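PDB 3Q2O: N5-carboxyaminoimidazole ribonucleotide synthetase from Bacillus anthracis, which probably catalyses the ATP- and bicarbonate-dependent conversion of 5-aminoimidazole ribonucleotide to N5-carboxyaminoimidazole ribonucleotide in purine biosynthesis. Local coordinates for residues V79-E84 with L275-H280; I200-V205 with V255-V260; A243-L248 with V260-T265; Y285-C290 with H357-N362. All coordinates share one frame; numbering follows the deposited sequence.

In the fold
Contacts 2 and 3 form the buried, largely apolar heart of the ATP-grasp region: they share V260 and strand 256-264, contact 2 joining that strand to its neighbour by backbone bonds, contact 3 packing helix 235-251 on it without any hydrogen bond. Contact 1 lies about 10 Å from contact 2, centre to centre, at the end of the adjoining strand 270-276. It is only partly buried and much more polar, linking the pre-ATP-grasp domain to the ATP-grasp domain through charge, water and a nearby magnesium ion. Contact 4, about 20 Å from contact 2 between centres, is buried yet again polar, tying a short helix to strand 354-361, farther across the same sheet, where the second subunit comes close.

Contact 1: residues V79-E84 with L275-H280; sequences VTYEFE and LAPRPH. With MG (magnesium ion), chain C.
The side chains of E84 and R278 cross at about a right angle where the Rossmann-like pre-ATP-grasp domain meets the ATP-grasp domain. Their carboxylate and guanidinium planes stand 52° apart, so the pair is no flat two-pronged bridge: NE of R278 reaches OE2 of E84 at 2.9 Å in a weak, bent hydrogen bond that is also a salt bridge. The arginine gets there because CG lies between its backbone N and carbonyl carbon (chi1 46°) and the chain runs extended to NE. The guanidinium is steadied by R278 NH1, which donates to P279 O at 3.0 Å within the guanidinium plane, and by A276 CB lying over the centre of one face. E84 OE1 lies 3.5 Å from P277 CD, and the same oxygen is hydrogen-bonded to Q111 NE2. Y81 meets P277 crosswise, its OH giving a weak bond to P277 O at 2.8 Å. A proline fits here, turning the chain as the centre of an inverse gamma turn and presenting that carbonyl, which a water also joins to Y81 O. Two waters bonded to E84 are ligands of the magnesium ion, which L275 O binds directly at 2.1 Å.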
loop_
_atom_site.group_PDB
_atom_site.type_symbol
_atom_site.label_atom_id
_atom_site.label_comp_id
_atom_site.label_asym_id
_atom_site.label_seq_id
_atom_site.Cartn_x
_atom_site.Cartn_y
_atom_site.Cartn_z
ATOM N N VAL A 79 6.630 -16.395 12.475
ATOM C CA VAL A 79 5.895 -17.198 11.498
ATOM C C VAL A 79 4.403 -16.917 11.640
ATOM O O VAL A 79 3.879 -16.860 12.756
ATOM C CB VAL A 79 6.157 -18.726 11.692
ATOM C CG1 VAL A 79 5.373 -19.570 10.658
ATOM C CG2 VAL A 79 7.641 -19.026 11.573
ATOM N N THR A 80 3.741 -16.717 10.506
ATOM C CA THR A 80 2.298 -16.590 10.450
ATOM C C THR A 80 1.819 -17.514 9.328
ATOM O O THR A 80 2.615 -18.196 8.674
ATOM C CB THR A 80 1.842 -15.093 10.272
ATOM O OG1 THR A 80 0.406 -15.007 10.315
ATOM C CG2 THR A 80 2.340 -14.523 8.949
ATOM N N TYR A 81 0.513 -17.560 9.118
ATOM C CA TYR A 81 -0.057 -18.450 8.123
ATOM C C TYR A 81 -1.204 -17.744 7.401
ATOM O O TYR A 81 -1.882 -16.888 7.973
ATOM C CB TYR A 81 -0.563 -19.735 8.795
ATOM C CG TYR A 81 -1.582 -19.425 9.866
ATOM C CD1 TYR A 81 -1.203 -19.262 11.198
ATOM C CD2 TYR A 81 -2.915 -19.218 9.526
ATOM C CE1 TYR A 81 -2.144 -18.930 12.173
ATOM C CE2 TYR A 81 -3.859 -18.882 10.491
ATOM C CZ TYR A 81 -3.468 -18.738 11.801
ATOM O OH TYR A 81 -4.421 -18.412 12.737
ATOM N N GLU A 82 -1.397 -18.116 6.138
ATOM C CA GLU A 82 -2.620 -17.840 5.409
ATOM C C GLU A 82 -3.416 -19.144 5.305
ATOM O O GLU A 82 -4.642 -19.140 5.258
ATOM C CB GLU A 82 -2.300 -17.320 4.003
ATOM C CG GLU A 82 -3.172 -17.979 2.937
ATOM C CD GLU A 82 -2.681 -17.763 1.539
ATOM O OE1 GLU A 82 -2.160 -18.725 0.939
ATOM O OE2 GLU A 82 -2.839 -16.637 1.043
ATOM N N PHE A 83 -2.699 -20.261 5.258
ATOM C CA PHE A 83 -3.326 -21.573 5.152
ATOM C C PHE A 83 -3.660 -22.091 6.550
ATOM O O PHE A 83 -2.783 -22.162 7.406
ATOM C CB PHE A 83 -2.411 -22.545 4.396
ATOM C CG PHE A 83 -2.974 -23.935 4.283
ATOM C CD1 PHE A 83 -2.449 -24.972 5.050
ATOM C CD2 PHE A 83 -4.035 -24.202 3.428
ATOM C CE1 PHE A 83 -2.976 -26.273 4.965
ATOM C CE2 PHE A 83 -4.575 -25.503 3.337
ATOM C CZ PHE A 83 -4.033 -26.532 4.108
ATOM N N GLU A 84 -4.929 -22.440 6.766
ATOM C CA GLU A 84 -5.454 -22.731 8.112
ATOM C C GLU A 84 -5.313 -24.192 8.528
ATOM O O GLU A 84 -5.231 -24.498 9.724
ATOM C CB GLU A 84 -6.938 -22.382 8.199
ATOM C CG GLU A 84 -7.270 -20.906 8.221
ATOM C CD GLU A 84 -8.729 -20.676 8.586
ATOM O OE1 GLU A 84 -9.253 -21.391 9.483
ATOM O OE2 GLU A 84 -9.350 -19.783 7.981
ATOM N N LEU A 275 -15.866 -17.894 11.882
ATOM C CA LEU A 275 -14.653 -17.156 12.209
ATOM C C LEU A 275 -13.533 -17.531 11.241
ATOM O O LEU A 275 -13.447 -18.683 10.813
ATOM C CB LEU A 275 -14.204 -17.499 13.639
ATOM C CG LEU A 275 -15.229 -17.314 14.764
ATOM C CD1 LEU A 275 -14.640 -17.637 16.147
ATOM C CD2 LEU A 275 -15.772 -15.909 14.754
ATOM N N ALA A 276 -12.689 -16.565 10.893
ATOM C CA ALA A 276 -11.448 -16.879 10.174
ATOM C C ALA A 276 -10.305 -16.210 10.903
ATOM O O ALA A 276 -10.281 -14.987 11.025
ATOM C CB ALA A 276 -11.514 -16.436 8.702
ATOM N N PRO A 277 -9.367 -17.009 11.432
ATOM C CA PRO A 277 -8.265 -16.445 12.206
ATOM C C PRO A 277 -7.114 -15.977 11.307
ATOM O O PRO A 277 -5.985 -16.439 11.422
ATOM C CB PRO A 277 -7.853 -17.607 13.113
ATOM C CG PRO A 277 -8.195 -18.832 12.307
ATOM C CD PRO A 277 -9.356 -18.483 11.426
ATOM N N ARG A 278 -7.431 -15.046 10.416
ATOM C CA ARG A 278 -6.489 -14.525 9.420
ATOM C C ARG A 278 -7.152 -13.334 8.761
ATOM O O ARG A 278 -8.358 -13.154 8.915
ATOM C CB ARG A 278 -6.195 -15.584 8.337
ATOM C CG ARG A 278 -7.432 -16.288 7.807
ATOM C CD ARG A 278 -7.163 -17.048 6.495
ATOM N NE ARG A 278 -8.363 -17.780 6.063
ATOM C CZ ARG A 278 -9.396 -17.243 5.414
ATOM N NH1 ARG A 278 -9.417 -15.947 5.093
ATOM N NH2 ARG A 278 -10.419 -18.008 5.077
ATOM N N PRO A 279 -6.374 -12.537 7.999
ATOM C CA PRO A 279 -6.975 -11.607 7.061
ATOM C C PRO A 279 -7.968 -12.367 6.194
ATOM O O PRO A 279 -7.746 -13.549 5.871
ATOM C CB PRO A 279 -5.785 -11.161 6.206
ATOM C CG PRO A 279 -4.621 -11.221 7.143
ATOM C CD PRO A 279 -4.903 -12.459 7.991
ATOM N N HIS A 280 -9.026 -11.676 5.797
ATOM C CA HIS A 280 -10.172 -12.279 5.148
ATOM C C HIS A 280 -10.606 -11.454 3.933
ATOM O O HIS A 280 -10.425 -10.231 3.902
ATOM C CB HIS A 280 -11.309 -12.353 6.182
ATOM C CG HIS A 280 -12.475 -13.189 5.760
ATOM N ND1 HIS A 280 -13.614 -12.646 5.210
ATOM C CD2 HIS A 280 -12.691 -14.526 5.832
ATOM C CE1 HIS A 280 -14.477 -13.612 4.940
ATOM N NE2 HIS A 280 -13.943 -14.762 5.311
HETATM MG MG MG C . -13.487 -19.993 9.159
HETATM O O HOH W 1 -3.241 -15.591 10.051
HETATM O O HOH W 2 -11.872 -19.605 7.917
HETATM O O HOH W 3 -12.095 -21.261 10.163
HETATM O O HOH W 4 -14.629 -21.298 10.586
HETATM O O HOH W 5 -14.836 -18.980 8.193
#

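Contact 2: residues I200-V205 with V255-V260; sequences IVIRSV and VGTLAV
Four backbone hydrogen bonds join I200-R203 to G256-A259 as antiparallel strands whose N-to-C directions make an angle of 157°. V201 and L258 form one hydrogen-bonded pair, with V201 N to L258 O at 2.8 Å and L258 N to V201 O at 2.9 Å; R203 and G256 form the next. CA-H...O contacts fill the intervals, among them I202 CA to G256 O at 3.4 Å. With phi at 105°, G256 adopts a shape in which a CB would press on the preceding carbonyl oxygen, and glycine suits it.

On the face of I200, I202, T257 and A259, CD1 of I200, folded round by chi2 of -64°, meets A259 CB at 3.6 Å, while CD1 of I202 lies 3.8 Å from T257 CG2. The beta-branched I200, I202 and T257 suit an extended backbone. On the other face V201 and L258 run side by side, V201 CG2 to L258 CB 3.8 Å, toward helix 235-251. Past the strands, V255 CG1 meets V205 CG2 at 3.8 Å.

Polar ends look outside the pair: T257 OG1 bonds H298 and R203 NH1 bonds L254 O. The arrangement pairs the second and third strands from the 270-276 edge of the large antiparallel ATP-grasp sheet.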
loop_
_atom_site.group_PDB
_atom_site.type_symbol
_atom_site.label_atom_id
_atom_site.label_comp_id
_atom_site.label_asym_id
_atom_site.label_seq_id
_atom_site.Cartn_x
_atom_site.Cartn_y
_atom_site.Cartn_z
ATOM N N ILE A 200 -13.657 -7.156 11.093
ATOM C CA ILE A 200 -12.283 -7.581 11.298
ATOM C C ILE A 200 -11.774 -6.995 12.622
ATOM O O ILE A 200 -11.815 -5.774 12.823
ATOM C CB ILE A 200 -11.352 -7.109 10.129
ATOM C CG1 ILE A 200 -11.907 -7.497 8.740
ATOM C CG2 ILE A 200 -9.915 -7.607 10.334
ATOM C CD1 ILE A 200 -12.015 -8.986 8.467
ATOM N N VAL A 201 -11.313 -7.859 13.528
ATOM C CA VAL A 201 -10.714 -7.399 14.785
ATOM C C VAL A 201 -9.238 -7.764 14.851
ATOM O O VAL A 201 -8.829 -8.840 14.423
ATOM C CB VAL A 201 -11.480 -7.877 16.082
ATOM C CG1 VAL A 201 -12.821 -7.216 16.167
ATOM C CG2 VAL A 201 -11.688 -9.382 16.105
ATOM N N ILE A 202 -8.442 -6.846 15.378
ATOM C CA ILE A 202 -6.999 -7.042 15.485
ATOM C C ILE A 202 -6.612 -6.979 16.955
ATOM O O ILE A 202 -7.100 -6.110 17.696
ATOM C CB ILE A 202 -6.216 -5.918 14.756
ATOM C CG1 ILE A 202 -6.785 -5.644 13.350
ATOM C CG2 ILE A 202 -4.669 -6.204 14.782
ATOM C CD1 ILE A 202 -6.665 -6.834 12.372
ATOM N N ARG A 203 -5.730 -7.887 17.368
ATOM C CA ARG A 203 -5.185 -7.863 18.728
ATOM C C ARG A 203 -3.707 -8.223 18.682
ATOM O O ARG A 203 -3.326 -9.277 18.173
ATOM C CB ARG A 203 -5.968 -8.792 19.658
ATOM C CG ARG A 203 -5.616 -8.623 21.129
ATOM C CD ARG A 203 -6.653 -9.321 22.051
ATOM N NE ARG A 203 -6.224 -9.276 23.447
ATOM C CZ ARG A 203 -5.394 -10.149 24.011
ATOM N NH1 ARG A 203 -4.914 -11.177 23.314
ATOM N NH2 ARG A 203 -5.058 -10.002 25.288
ATOM N N SER A 204 -2.869 -7.319 19.174
ATOM C CA SER A 204 -1.428 -7.538 19.111
ATOM C C SER A 204 -0.964 -8.498 20.201
ATOM O O SER A 204 -1.720 -8.820 21.130
ATOM C CB SER A 204 -0.672 -6.216 19.230
ATOM O OG SER A 204 -0.776 -5.708 20.544
ATOM N N VAL A 205 0.293 -8.919 20.086
ATOM C CA VAL A 205 0.949 -9.758 21.075
ATOM C C VAL A 205 0.766 -9.164 22.488
ATOM O O VAL A 205 0.467 -9.899 23.432
ATOM C CB VAL A 205 2.459 -9.935 20.721
ATOM C CG1 VAL A 205 3.252 -10.523 21.887
ATOM C CG2 VAL A 205 2.613 -10.825 19.494
ATOM N N VAL A 255 -4.439 -13.314 19.094
ATOM C CA VAL A 255 -3.272 -12.567 18.674
ATOM C C VAL A 255 -3.264 -12.637 17.154
ATOM O O VAL A 255 -3.361 -13.717 16.580
ATOM C CB VAL A 255 -1.961 -13.125 19.270
ATOM C CG1 VAL A 255 -0.731 -12.439 18.622
ATOM C CG2 VAL A 255 -1.964 -12.974 20.825
ATOM N N GLY A 256 -3.187 -11.478 16.510
ATOM C CA GLY A 256 -3.268 -11.388 15.064
ATOM C C GLY A 256 -4.614 -10.851 14.614
ATOM O O GLY A 256 -5.140 -9.877 15.182
ATOM N N THR A 257 -5.178 -11.516 13.610
ATOM C CA THR A 257 -6.350 -11.033 12.888
ATOM C C THR A 257 -7.477 -12.036 13.068
ATOM O O THR A 257 -7.245 -13.252 12.999
ATOM C CB THR A 257 -6.043 -10.843 11.364
ATOM O OG1 THR A 257 -4.886 -10.016 11.211
ATOM C CG2 THR A 257 -7.228 -10.178 10.634
ATOM N N LEU A 258 -8.690 -11.534 13.322
ATOM C CA LEU A 258 -9.892 -12.374 13.355
ATOM C C LEU A 258 -11.046 -11.736 12.560
ATOM O O LEU A 258 -11.497 -10.621 12.869
ATOM C CB LEU A 258 -10.336 -12.649 14.810
ATOM C CG LEU A 258 -11.527 -13.592 15.049
ATOM C CD1 LEU A 258 -11.200 -15.038 14.641
ATOM C CD2 LEU A 258 -12.006 -13.513 16.520
ATOM N N ALA A 259 -11.518 -12.444 11.538
ATOM C CA ALA A 259 -12.718 -12.017 10.824
ATOM C C ALA A 259 -13.930 -12.681 11.456
ATOM O O ALA A 259 -13.966 -13.908 11.576
ATOM C CB ALA A 259 -12.624 -12.402 9.360
ATOM N N VAL A 260 -14.916 -11.886 11.856
ATOM C CA VAL A 260 -16.133 -12.435 12.462
ATOM C C VAL A 260 -17.293 -12.198 11.514
ATOM O O VAL A 260 -17.737 -11.047 11.345
ATOM C CB VAL A 260 -16.457 -11.786 13.844
ATOM C CG1 VAL A 260 -17.572 -12.581 14.573
ATOM C CG2 VAL A 260 -15.209 -11.712 14.709
#

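Contact 3: residues A243-L248 with V260-T265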
loop_
_atom_site.group_PDB
_atom_site.type_symbol
_atom_site.label_atom_id
_atom_site.label_comp_id
_atom_site.label_asym_id
_atom_site.label_seq_id
_atom_site.Cartn_x
_atom_site.Cartn_y
_atom_site.Cartn_z
ATOM N N ALA A 243 -19.199 -4.644 19.204
ATOM C CA ALA A 243 -19.118 -5.143 20.578
ATOM C C ALA A 243 -18.924 -6.663 20.612
ATOM O O ALA A 243 -18.104 -7.178 21.372
ATOM C CB ALA A 243 -20.367 -4.753 21.355
ATOM N N TYR A 244 -19.680 -7.379 19.791
ATOM C CA TYR A 244 -19.588 -8.837 19.748
ATOM C C TYR A 244 -18.186 -9.247 19.333
ATOM O O TYR A 244 -17.602 -10.173 19.914
ATOM C CB TYR A 244 -20.606 -9.407 18.759
ATOM C CG TYR A 244 -22.033 -9.482 19.269
ATOM C CD1 TYR A 244 -22.984 -10.246 18.593
ATOM C CD2 TYR A 244 -22.424 -8.821 20.433
ATOM C CE1 TYR A 244 -24.288 -10.341 19.045
ATOM C CE2 TYR A 244 -23.725 -8.914 20.903
ATOM C CZ TYR A 244 -24.651 -9.676 20.209
ATOM O OH TYR A 244 -25.946 -9.752 20.670
ATOM N N ALA A 245 -17.642 -8.548 18.331
ATOM C CA ALA A 245 -16.327 -8.892 17.800
ATOM C C ALA A 245 -15.223 -8.650 18.821
ATOM O O ALA A 245 -14.308 -9.472 18.956
ATOM C CB ALA A 245 -16.050 -8.150 16.493
ATOM N N LYS A 246 -15.322 -7.544 19.556
ATOM C CA LYS A 246 -14.386 -7.259 20.653
ATOM C C LYS A 246 -14.420 -8.320 21.747
ATOM O O LYS A 246 -13.370 -8.780 22.204
ATOM C CB LYS A 246 -14.655 -5.882 21.274
ATOM C CG LYS A 246 -14.240 -4.735 20.410
ATOM C CD LYS A 246 -14.092 -3.457 21.239
ATOM C CE LYS A 246 -15.050 -2.389 20.801
ATOM N NZ LYS A 246 -14.572 -1.018 21.177
ATOM N N VAL A 247 -15.621 -8.712 22.171
ATOM C CA VAL A 247 -15.746 -9.738 23.217
ATOM C C VAL A 247 -15.135 -11.070 22.766
ATOM O O VAL A 247 -14.388 -11.698 23.518
ATOM C CB VAL A 247 -17.203 -9.901 23.737
ATOM C CG1 VAL A 247 -17.397 -11.245 24.454
ATOM C CG2 VAL A 247 -17.557 -8.763 24.667
ATOM N N LEU A 248 -15.422 -11.474 21.528
ATOM C CA LEU A 248 -14.785 -12.659 20.942
ATOM C C LEU A 248 -13.260 -12.610 20.990
ATOM O O LEU A 248 -12.617 -13.563 21.452
ATOM C CB LEU A 248 -15.220 -12.845 19.484
ATOM C CG LEU A 248 -16.320 -13.851 19.184
ATOM C CD1 LEU A 248 -16.414 -14.077 17.670
ATOM C CD2 LEU A 248 -16.144 -15.185 19.913
ATOM N N VAL A 260 -14.916 -11.886 11.856
ATOM C CA VAL A 260 -16.133 -12.435 12.462
ATOM C C VAL A 260 -17.293 -12.198 11.514
ATOM O O VAL A 260 -17.737 -11.047 11.345
ATOM C CB VAL A 260 -16.457 -11.786 13.844
ATOM C CG1 VAL A 260 -17.572 -12.581 14.573
ATOM C CG2 VAL A 260 -15.209 -11.712 14.709
ATOM N N GLU A 261 -17.764 -13.271 10.880
ATOM C CA GLU A 261 -18.899 -13.178 9.965
ATOM C C GLU A 261 -20.177 -13.453 10.729
ATOM O O GLU A 261 -20.211 -14.324 11.603
ATOM C CB GLU A 261 -18.758 -14.154 8.798
ATOM C CG GLU A 261 -17.534 -13.883 7.929
ATOM C CD GLU A 261 -17.516 -14.746 6.685
ATOM O OE1 GLU A 261 -16.874 -15.817 6.707
ATOM O OE2 GLU A 261 -18.161 -14.362 5.687
ATOM N N MET A 262 -21.217 -12.698 10.376
ATOM C CA MET A 262 -22.447 -12.606 11.160
ATOM C C MET A 262 -23.658 -12.499 10.254
ATOM O O MET A 262 -23.523 -12.166 9.074
ATOM C CB MET A 262 -22.405 -11.357 12.054
ATOM C CG MET A 262 -21.254 -11.337 13.072
ATOM S SD MET A 262 -21.153 -9.720 13.851
ATOM C CE MET A 262 -19.631 -9.814 14.772
ATOM N N PHE A 263 -24.825 -12.808 10.820
ATOM C CA PHE A 263 -26.130 -12.539 10.218
ATOM C C PHE A 263 -26.802 -11.427 11.022
ATOM O O PHE A 263 -26.823 -11.467 12.262
ATOM C CB PHE A 263 -27.026 -13.781 10.283
ATOM C CG PHE A 263 -26.457 -14.986 9.604
ATOM C CD1 PHE A 263 -26.056 -16.092 10.351
ATOM C CD2 PHE A 263 -26.322 -15.026 8.213
ATOM C CE1 PHE A 263 -25.517 -17.225 9.718
ATOM C CE2 PHE A 263 -25.780 -16.147 7.573
ATOM C CZ PHE A 263 -25.387 -17.252 8.329
ATOM N N ALA A 264 -27.351 -10.441 10.315
ATOM C CA ALA A 264 -28.089 -9.344 10.930
ATOM C C ALA A 264 -29.546 -9.456 10.492
ATOM O O ALA A 264 -29.830 -9.501 9.293
ATOM C CB ALA A 264 -27.502 -7.999 10.488
ATOM N N THR A 265 -30.464 -9.533 11.448
ATOM C CA THR A 265 -31.887 -9.641 11.101
ATOM C C THR A 265 -32.557 -8.266 11.025
ATOM O O THR A 265 -32.010 -7.270 11.504
ATOM C CB THR A 265 -32.666 -10.505 12.107
ATOM O OG1 THR A 265 -32.811 -9.775 13.331
ATOM C CG2 THR A 265 -31.964 -11.866 12.342
#
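V260 gives the most surface to this contact, and its two methyls divide the work. V260 CG1, placed anti to the backbone N (chi1 -169°), meets L248 CD1 at 3.6 Å as the two side chains pass obliquely. V260 CG2 lies 4.0 Å from L248 CD1 and 4.1 Å from A245 CB. A branched residue that is also at home in a strand can thus touch two successive turns of the helix at once. L275 of the neighbouring strand 270-276 touches both L248 and V260 and extends the apolar layer.

M262, two residues on and pointing to the same side of the strand, works by reach. Its chain is extended beyond CG, carrying M262 CE to 4.1 Å from Y244 CB and 4.3 Å from A245 CB. The flexible thioether bridges the widening distance between the elements, whose N-to-C directions make an angle of 139° and whose axes are 9.8 Å apart at the closest. This is the packing of helix 235-251 against the antiparallel sheet of the ATP-grasp fold, the helix leading almost directly into strand 256-264.

A245 is the third main contributor. Its single methyl lets the helix come close: A245 CA is 6.4 Å from V260 CA. The same CB touches V199 and V201 on the next strand, so one small residue rests over two strands. No hydrogen bond crosses between the segments.

Contact 4: residues Y285-C290 with H357-N362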
loop_
_atom_site.group_PDB
_atom_site.type_symbol
_atom_site.label_atom_id
_atom_site.label_comp_id
_atom_site.label_asym_id
_atom_site.label_seq_id
_atom_site.Cartn_x
_atom_site.Cartn_y
_atom_site.Cartn_z
ATOM N N TYR A 285 -11.394 -4.314 1.433
ATOM C CA TYR A 285 -11.769 -2.891 1.334
ATOM C C TYR A 285 -10.815 -1.974 2.102
ATOM O O TYR A 285 -10.641 -0.801 1.731
ATOM C CB TYR A 285 -13.195 -2.674 1.849
ATOM C CG TYR A 285 -13.352 -2.697 3.366
ATOM C CD1 TYR A 285 -13.691 -3.870 4.042
ATOM C CD2 TYR A 285 -13.197 -1.528 4.111
ATOM C CE1 TYR A 285 -13.861 -3.875 5.443
ATOM C CE2 TYR A 285 -13.352 -1.520 5.492
ATOM C CZ TYR A 285 -13.683 -2.689 6.151
ATOM O OH TYR A 285 -13.831 -2.635 7.514
ATOM N N THR A 286 -10.225 -2.511 3.178
ATOM C CA THR A 286 -9.364 -1.735 4.080
ATOM C C THR A 286 -8.099 -1.227 3.404
ATOM O O THR A 286 -7.498 -0.255 3.869
ATOM C CB THR A 286 -8.911 -2.549 5.328
ATOM O OG1 THR A 286 -8.190 -3.715 4.899
ATOM C CG2 THR A 286 -10.123 -2.961 6.179
ATOM N N GLN A 287 -7.690 -1.890 2.329
ATOM C CA GLN A 287 -6.498 -1.494 1.597
ATOM C C GLN A 287 -6.601 -0.073 1.051
ATOM O O GLN A 287 -5.608 0.632 1.000
ATOM C CB GLN A 287 -6.257 -2.426 0.423
ATOM C CG GLN A 287 -5.790 -3.820 0.797
ATOM C CD GLN A 287 -5.363 -4.557 -0.434
ATOM O OE1 GLN A 287 -6.176 -4.819 -1.332
ATOM N NE2 GLN A 287 -4.076 -4.850 -0.524
ATOM N N ASP A 288 -7.795 0.334 0.637
ATOM C CA ASP A 288 -7.946 1.648 0.008
ATOM C C ASP A 288 -8.816 2.618 0.788
ATOM O O ASP A 288 -8.735 3.824 0.576
ATOM C CB ASP A 288 -8.444 1.487 -1.427
ATOM C CG ASP A 288 -7.445 0.749 -2.300
ATOM O OD1 ASP A 288 -6.318 1.265 -2.483
ATOM O OD2 ASP A 288 -7.774 -0.350 -2.779
ATOM N N ALA A 289 -9.628 2.095 1.708
ATOM C CA ALA A 289 -10.626 2.930 2.373
ATOM C C ALA A 289 -10.338 3.245 3.844
ATOM O O ALA A 289 -11.001 4.108 4.425
ATOM C CB ALA A 289 -12.008 2.312 2.229
ATOM N N CYS A 290 -9.359 2.555 4.437
ATOM C CA CYS A 290 -9.077 2.727 5.861
ATOM C C CYS A 290 -7.701 3.287 6.072
ATOM O O CYS A 290 -6.835 3.204 5.203
ATOM C CB CYS A 290 -9.213 1.408 6.636
ATOM S SG CYS A 290 -10.902 0.873 6.824
ATOM N N HIS A 357 -9.288 -8.169 -6.776
ATOM C CA HIS A 357 -10.479 -7.437 -6.335
ATOM C C HIS A 357 -10.390 -5.980 -6.761
ATOM O O HIS A 357 -9.308 -5.481 -7.064
ATOM C CB HIS A 357 -10.704 -7.561 -4.809
ATOM C CG HIS A 357 -9.632 -6.921 -3.976
ATOM N ND1 HIS A 357 -8.483 -7.589 -3.614
ATOM C CD2 HIS A 357 -9.531 -5.677 -3.445
ATOM C CE1 HIS A 357 -7.720 -6.788 -2.888
ATOM N NE2 HIS A 357 -8.321 -5.614 -2.792
ATOM N N VAL A 358 -11.531 -5.298 -6.791
ATOM C CA VAL A 358 -11.507 -3.877 -7.055
ATOM C C VAL A 358 -12.258 -3.142 -5.945
ATOM O O VAL A 358 -13.382 -3.507 -5.609
ATOM C CB VAL A 358 -12.014 -3.555 -8.492
ATOM C CG1 VAL A 358 -13.420 -4.118 -8.721
ATOM C CG2 VAL A 358 -11.952 -2.048 -8.771
ATOM N N ASN A 359 -11.596 -2.149 -5.343
ATOM C CA ASN A 359 -12.207 -1.279 -4.349
ATOM C C ASN A 359 -12.715 -0.011 -5.007
ATOM O O ASN A 359 -11.919 0.785 -5.540
ATOM C CB ASN A 359 -11.189 -0.940 -3.246
ATOM C CG ASN A 359 -10.917 -2.117 -2.327
ATOM O OD1 ASN A 359 -11.784 -2.974 -2.135
ATOM N ND2 ASN A 359 -9.721 -2.165 -1.752
ATOM N N ILE A 360 -14.030 0.169 -4.980
ATOM C CA ILE A 360 -14.665 1.318 -5.624
ATOM C C ILE A 360 -14.976 2.311 -4.506
ATOM O O ILE A 360 -15.801 2.032 -3.642
ATOM C CB ILE A 360 -15.962 0.921 -6.407
ATOM C CG1 ILE A 360 -15.684 -0.195 -7.419
ATOM C CG2 ILE A 360 -16.560 2.142 -7.167
ATOM C CD1 ILE A 360 -16.956 -0.817 -8.031
ATOM N N LEU A 361 -14.282 3.448 -4.520
ATOM C CA LEU A 361 -14.428 4.477 -3.504
ATOM C C LEU A 361 -15.333 5.577 -4.025
ATOM O O LEU A 361 -15.234 5.982 -5.187
ATOM C CB LEU A 361 -13.058 5.060 -3.123
ATOM C CG LEU A 361 -12.222 4.353 -2.047
ATOM C CD1 LEU A 361 -11.963 2.889 -2.350
ATOM C CD2 LEU A 361 -10.899 5.080 -1.849
ATOM N N ASN A 362 -16.232 6.037 -3.163
ATOM C CA ASN A 362 -17.153 7.118 -3.498
ATOM C C ASN A 362 -17.785 7.636 -2.218
ATOM O O ASN A 362 -18.046 6.857 -1.308
ATOM C CB ASN A 362 -18.241 6.625 -4.454
ATOM C CG ASN A 362 -18.963 7.769 -5.153
ATOM O OD1 ASN A 362 -19.814 8.439 -4.564
ATOM N ND2 ASN A 362 -18.616 8.000 -6.408
#
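N359 and D288 bond across the packing of the short helix 286-289 on strand 354-361, a packing that joins the ATP-grasp region to the C-terminal domain of the carboxylase family. Followed outward, each side-chain atom of N359 meets segment 285-290. N359 CB lies 3.5 Å from D288 OD2. N359 CG, anti to the carbonyl carbon (chi1 -73°), comes 3.8 Å from Y285 CA. N359 OD1 rests 3.5 Å from Y285 CA. N359 ND2, at the far branch, donates to D288 OD2 at 2.9 Å in a nearly straight bond of 163°. The hydrogen bond lies close to the amide plane and enters the carboxylate on its anti side, the two flat groups being 75° apart. An asparagine suits this buried spot because its amide nitrogen can serve two acceptors: ND2 also bonds H284 O. D288 OD2 is likewise shared, taking a hydrogen bond from H342 NE2, which would help to fix the carboxylate.

Two residues earlier on the strand, H357 offers its ring edge to Q287, H357 NE2 making a weak bond to Q287 OE1 at 2.7 Å. The ring is held by Y344 OH at ND1 and stacks with both H284 and H342. Q287 NE2 hydrogen-bonds OE1 of E35 of the second subunit. L361 closes the opposite end of the strand segment with its methyls, L361 CD1 lying 3.9 Å from D288 CB and L361 CD2 3.5 Å from D288 O.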